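Local coordinates for hypothetical protein AF1704 (Archaeoglobus fulgidus, PDB 1ZBM), which probably converts cyclic dehypoxanthinylfutalosinate into 1,4-dihydroxy-6-naphthoate and dihydroxyacetone, a step of menaquinone biosynthesis, at residues Val94-Ile99 against Gln138-Glu143; Pro180-Leu185 against Glu251-Ala256. One frame throughout, in Å; residues are numbered along the deposited sequence.

Contact 1: residues Val94-Ile99 against Gln138-Glu143; sequences VAKSEI and QAVLDE
K96 reaches across to the C-terminal end of helix 136-141 and meets it with its ammonium group. NZ gives two hydrogen bonds there. One goes to L141 O, at 3.0 Å. The C=O...N angle is 144°, and the donor is tilted 26° from the carbonyl plane. The other goes to E143 OE1 at 2.9 Å and is also a salt bridge. It uses the anti lone pair of OE1, the one turned away from OE2.

The K96 chain has one bend, at chi3 (68°), which turns its end toward these two oxygens. On the way CD passes V140 O at 3.3 Å and packs against E143 CG at 3.5 Å. The side chains of K96 and E143 cross at about a right angle.

V140 O already accepts a hydrogen bond from the backbone N of E143, at 2.9 Å. This bond belongs to a Schellman motif, with E143 as the C-prime residue of positive phi. Its second bond runs from E144 N to A139 O. L141 O, in the last turn, accepts the lysine's hydrogen bond.

Beside the charged group, nearer the strand, the contact is apolar. V140 CG1 sits 4.1 Å from A95 CA and also approaches K96 CG. L163 touches V94, V140 and L141 and so lines this part. The strand side is held by backbone bonds of V94 to G148 and A95 to K164.

K96 therefore serves the helix end and the carboxylate at once. Its positive charge lies at the negative end of the helix dipole, an arrangement that would probably stabilise the helix end and the charge pair, although the exposed setting should weaken the effect.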
loop_
_atom_site.group_PDB
_atom_site.type_symbol
_atom_site.label_atom_id
_atom_site.label_comp_id
_atom_site.label_asym_id
_atom_site.label_seq_id
_atom_site.Cartn_x
_atom_site.Cartn_y
_atom_site.Cartn_z
ATOM N N VAL A 94 -0.765 17.054 2.939
ATOM C CA VAL A 94 -0.608 18.280 2.174
ATOM C C VAL A 94 -1.662 19.315 2.544
ATOM O O VAL A 94 -2.736 18.963 3.044
ATOM C CB VAL A 94 -0.731 18.002 0.664
ATOM C CG1 VAL A 94 -2.176 17.631 0.323
ATOM C CG2 VAL A 94 -0.306 19.216 -0.116
ATOM N N ALA A 95 -1.359 20.586 2.279
ATOM C CA ALA A 95 -2.278 21.688 2.583
ATOM C C ALA A 95 -2.062 22.873 1.640
ATOM O O ALA A 95 -1.051 22.942 0.954
ATOM C CB ALA A 95 -2.102 22.131 4.033
ATOM N N LYS A 96 -3.013 23.803 1.599
ATOM C CA LYS A 96 -2.879 24.947 0.706
ATOM C C LYS A 96 -1.710 25.844 1.123
ATOM O O LYS A 96 -1.145 26.569 0.301
ATOM C CB LYS A 96 -4.193 25.731 0.648
ATOM C CG LYS A 96 -5.387 24.859 0.260
ATOM C CD LYS A 96 -6.684 25.654 0.105
ATOM C CE LYS A 96 -6.622 26.575 -1.106
ATOM N NZ LYS A 96 -7.932 27.199 -1.414
ATOM N N SER A 97 -1.339 25.778 2.400
ATOM C CA SER A 97 -0.216 26.556 2.922
ATOM C C SER A 97 0.366 25.834 4.140
ATOM O O SER A 97 -0.167 24.815 4.575
ATOM C CB SER A 97 -0.671 27.961 3.327
ATOM O OG SER A 97 -1.461 27.930 4.503
ATOM N N GLU A 98 1.452 26.361 4.695
ATOM C CA GLU A 98 2.079 25.744 5.859
ATOM C C GLU A 98 1.240 25.913 7.120
ATOM O O GLU A 98 0.849 27.023 7.470
ATOM C CB GLU A 98 3.469 26.341 6.096
ATOM C CG GLU A 98 4.618 25.514 5.526
ATOM C CD GLU A 98 4.644 25.489 4.011
ATOM O OE1 GLU A 98 5.411 24.681 3.435
ATOM O OE2 GLU A 98 3.905 26.285 3.391
ATOM N N ILE A 99 0.952 24.802 7.788
ATOM C CA ILE A 99 0.182 24.818 9.030
ATOM C C ILE A 99 0.828 23.831 9.988
ATOM O O ILE A 99 1.755 23.128 9.606
ATOM C CB ILE A 99 -1.296 24.413 8.805
ATOM C CG1 ILE A 99 -1.387 23.221 7.851
ATOM C CG2 ILE A 99 -2.081 25.595 8.266
ATOM C CD1 ILE A 99 -2.810 22.816 7.530
ATOM N N GLN A 138 -9.551 17.267 -3.845
ATOM C CA GLN A 138 -10.600 18.253 -4.039
ATOM C C GLN A 138 -10.950 18.920 -2.695
ATOM O O GLN A 138 -10.968 20.145 -2.596
ATOM C CB GLN A 138 -11.838 17.586 -4.659
ATOM C CG GLN A 138 -12.909 18.564 -5.123
ATOM C CD GLN A 138 -14.110 17.873 -5.750
ATOM O OE1 GLN A 138 -15.261 18.140 -5.378
ATOM N NE2 GLN A 138 -13.853 16.979 -6.708
ATOM N N ALA A 139 -11.188 18.118 -1.656
ATOM C CA ALA A 139 -11.548 18.655 -0.343
ATOM C C ALA A 139 -10.549 19.672 0.203
ATOM O O ALA A 139 -10.926 20.623 0.892
ATOM C CB ALA A 139 -11.724 17.514 0.667
ATOM N N VAL A 140 -9.274 19.470 -0.090
ATOM C CA VAL A 140 -8.261 20.386 0.393
ATOM C C VAL A 140 -8.276 21.705 -0.365
ATOM O O VAL A 140 -8.303 22.791 0.238
ATOM C CB VAL A 140 -6.881 19.757 0.296
ATOM C CG1 VAL A 140 -5.827 20.739 0.770
ATOM C CG2 VAL A 140 -6.858 18.493 1.138
ATOM N N LEU A 141 -8.272 21.604 -1.689
ATOM C CA LEU A 141 -8.299 22.775 -2.558
ATOM C C LEU A 141 -9.542 23.616 -2.300
ATOM O O LEU A 141 -9.481 24.841 -2.337
ATOM C CB LEU A 141 -8.270 22.342 -4.032
ATOM C CG LEU A 141 -6.960 21.765 -4.613
ATOM C CD1 LEU A 141 -7.187 21.274 -6.052
ATOM C CD2 LEU A 141 -5.892 22.841 -4.593
ATOM N N ASP A 142 -10.670 22.964 -2.041
ATOM C CA ASP A 142 -11.904 23.701 -1.787
ATOM C C ASP A 142 -12.102 24.004 -0.296
ATOM O O ASP A 142 -13.194 24.381 0.128
ATOM C CB ASP A 142 -13.115 22.936 -2.348
ATOM C CG ASP A 142 -13.207 23.003 -3.873
ATOM O OD1 ASP A 142 -12.347 23.655 -4.507
ATOM O OD2 ASP A 142 -14.153 22.407 -4.441
ATOM N N GLU A 143 -11.042 23.832 0.491
ATOM C CA GLU A 143 -11.056 24.118 1.929
ATOM C C GLU A 143 -12.183 23.455 2.716
ATOM O O GLU A 143 -12.755 24.033 3.642
ATOM C CB GLU A 143 -11.057 25.638 2.142
ATOM C CG GLU A 143 -9.922 26.325 1.377
ATOM C CD GLU A 143 -9.743 27.816 1.702
ATOM O OE1 GLU A 143 -8.955 28.475 0.999
ATOM O OE2 GLU A 143 -10.376 28.310 2.654
#

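Contact 2: residues Pro180-Leu185 against Glu251-Ala256; sequences PLPLGL and ESVDAA
P180 and P182 present their rings to the first turns of helix 251-265. The contact between the two segments is mostly apolar.

The ring of P180 can be followed atom by atom. CB meets V253 CG2 at 4.1 Å. CG comes next and lies 3.8 Å from S252 OG. CD, where the ring returns to the backbone N, is 3.7 Å from the same OG and also close to S252 CB. One ring thus spans two neighbouring residues of the helix. With chi1 at 65°, S252 OG is turned to the CG-CD edge of the ring, and it meets that edge by van der Waals contact. The carbonyl of P180 also takes part: its O is 3.3 Å from A256 CB, one turn further along the helix.

P182, two residues on, points its ring toward the helix too. Its CG rests on A256 CB at 3.6 Å and lies 4.2 Å from V253 CG1. V253 has CG1 anti to its backbone N (chi1 175°), and its two methyls are divided between the prolines: CG2 meets P180 and CG1 meets P182. A256 CB is also close to CD of P182.

Other side chains pack around the contact: Y245 touches P180 and V253, V85 of strand 76-86 touches the same two, and W173 packs on P182 and A256. Further along, the strand bulges at L183 and G184, which pair together with S84, a classic beta bulge. L183 O accepts a hydrogen bond from T114 OG1, and T114 is a predicted substrate-binding residue. The arrangement is helix-on-sheet packing in an alpha/beta domain of the periplasmic-binding-protein type, close to the probable substrate site.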
loop_
_atom_site.group_PDB
_atom_site.type_symbol
_atom_site.label_atom_id
_atom_site.label_comp_id
_atom_site.label_asym_id
_atom_site.label_seq_id
_atom_site.Cartn_x
_atom_site.Cartn_y
_atom_site.Cartn_z
ATOM N N PRO A 180 13.734 0.791 6.331
ATOM C CA PRO A 180 12.734 1.104 5.302
ATOM C C PRO A 180 11.341 1.242 5.946
ATOM O O PRO A 180 11.140 0.818 7.081
ATOM C CB PRO A 180 12.830 -0.093 4.361
ATOM C CG PRO A 180 14.264 -0.517 4.488
ATOM C CD PRO A 180 14.511 -0.410 5.975
ATOM N N LEU A 181 10.384 1.815 5.222
ATOM C CA LEU A 181 9.034 2.018 5.749
ATOM C C LEU A 181 7.980 1.072 5.138
ATOM O O LEU A 181 7.573 1.257 3.986
ATOM C CB LEU A 181 8.606 3.469 5.484
ATOM C CG LEU A 181 7.567 4.160 6.379
ATOM C CD1 LEU A 181 7.004 5.382 5.645
ATOM C CD2 LEU A 181 6.461 3.210 6.743
ATOM N N PRO A 182 7.513 0.064 5.907
ATOM C CA PRO A 182 6.505 -0.909 5.455
ATOM C C PRO A 182 5.153 -0.234 5.263
ATOM O O PRO A 182 4.601 0.305 6.219
ATOM C CB PRO A 182 6.442 -1.923 6.601
ATOM C CG PRO A 182 7.715 -1.708 7.358
ATOM C CD PRO A 182 7.926 -0.230 7.287
ATOM N N LEU A 183 4.602 -0.274 4.052
ATOM C CA LEU A 183 3.307 0.371 3.810
ATOM C C LEU A 183 2.188 -0.607 3.466
ATOM O O LEU A 183 1.215 -0.726 4.209
ATOM C CB LEU A 183 3.439 1.408 2.697
ATOM C CG LEU A 183 4.386 2.560 3.010
ATOM C CD1 LEU A 183 4.682 3.313 1.738
ATOM C CD2 LEU A 183 3.759 3.477 4.067
ATOM N N GLY A 184 2.325 -1.281 2.330
ATOM C CA GLY A 184 1.330 -2.245 1.912
ATOM C C GLY A 184 1.958 -3.620 1.938
ATOM O O GLY A 184 3.157 -3.756 1.699
ATOM N N LEU A 185 1.172 -4.645 2.228
ATOM C CA LEU A 185 1.712 -6.000 2.284
ATOM C C LEU A 185 0.853 -7.003 1.524
ATOM O O LEU A 185 -0.337 -6.786 1.294
ATOM C CB LEU A 185 1.801 -6.458 3.740
ATOM C CG LEU A 185 2.547 -5.619 4.777
ATOM C CD1 LEU A 185 2.199 -6.140 6.163
ATOM C CD2 LEU A 185 4.047 -5.677 4.538
ATOM N N GLU A 251 15.444 -8.722 5.819
ATOM C CA GLU A 251 15.406 -8.702 7.279
ATOM C C GLU A 251 15.109 -7.323 7.863
ATOM O O GLU A 251 14.392 -7.220 8.854
ATOM C CB GLU A 251 16.726 -9.248 7.862
ATOM C CG GLU A 251 16.983 -10.727 7.560
ATOM C CD GLU A 251 17.583 -10.968 6.180
ATOM O OE1 GLU A 251 17.236 -10.220 5.233
ATOM O OE2 GLU A 251 18.402 -11.912 6.041
ATOM N N SER A 252 15.641 -6.270 7.242
ATOM C CA SER A 252 15.435 -4.905 7.722
ATOM C C SER A 252 13.966 -4.512 7.749
ATOM O O SER A 252 13.516 -3.840 8.677
ATOM C CB SER A 252 16.238 -3.901 6.873
ATOM O OG SER A 252 15.790 -3.854 5.527
ATOM N N VAL A 253 13.218 -4.936 6.734
ATOM C CA VAL A 253 11.789 -4.637 6.659
ATOM C C VAL A 253 11.025 -5.433 7.717
ATOM O O VAL A 253 10.016 -4.960 8.247
ATOM C CB VAL A 253 11.206 -4.967 5.251
ATOM C CG1 VAL A 253 9.696 -4.757 5.242
ATOM C CG2 VAL A 253 11.864 -4.090 4.203
ATOM N N ASP A 254 11.487 -6.645 8.021
ATOM C CA ASP A 254 10.817 -7.436 9.058
ATOM C C ASP A 254 11.004 -6.687 10.374
ATOM O O ASP A 254 10.097 -6.629 11.199
ATOM C CB ASP A 254 11.434 -8.831 9.240
ATOM C CG ASP A 254 11.227 -9.742 8.048
ATOM O OD1 ASP A 254 10.139 -9.696 7.418
ATOM O OD2 ASP A 254 12.154 -10.535 7.759
ATOM N N ALA A 255 12.196 -6.123 10.566
ATOM C CA ALA A 255 12.510 -5.398 11.792
ATOM C C ALA A 255 11.680 -4.132 11.894
ATOM O O ALA A 255 11.223 -3.763 12.980
ATOM C CB ALA A 255 13.991 -5.057 11.832
ATOM N N ALA A 256 11.489 -3.468 10.756
ATOM C CA ALA A 256 10.711 -2.238 10.700
ATOM C C ALA A 256 9.259 -2.476 11.105
ATOM O O ALA A 256 8.682 -1.680 11.840
ATOM C CB ALA A 256 10.786 -1.644 9.313
#

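From the N terminus, the chain first builds most of the sheet that holds strands 11-16, 39-44, 61-65 and 76-86. It then enters the second sheet at strand 92-95. Contact 1 closes a loop of 38 residues there, joining the end of that strand to the end of helix 136-141. The chain later returns to the first sheet through strand 181-189. Contact 2 closes a longer, mainly helical loop of 65 residues and brings helix 251-265 back onto that strand. The two loops neither nest nor cross but follow in series. Their centres lie 30 Å apart, and each contact ties a helix to a different sheet.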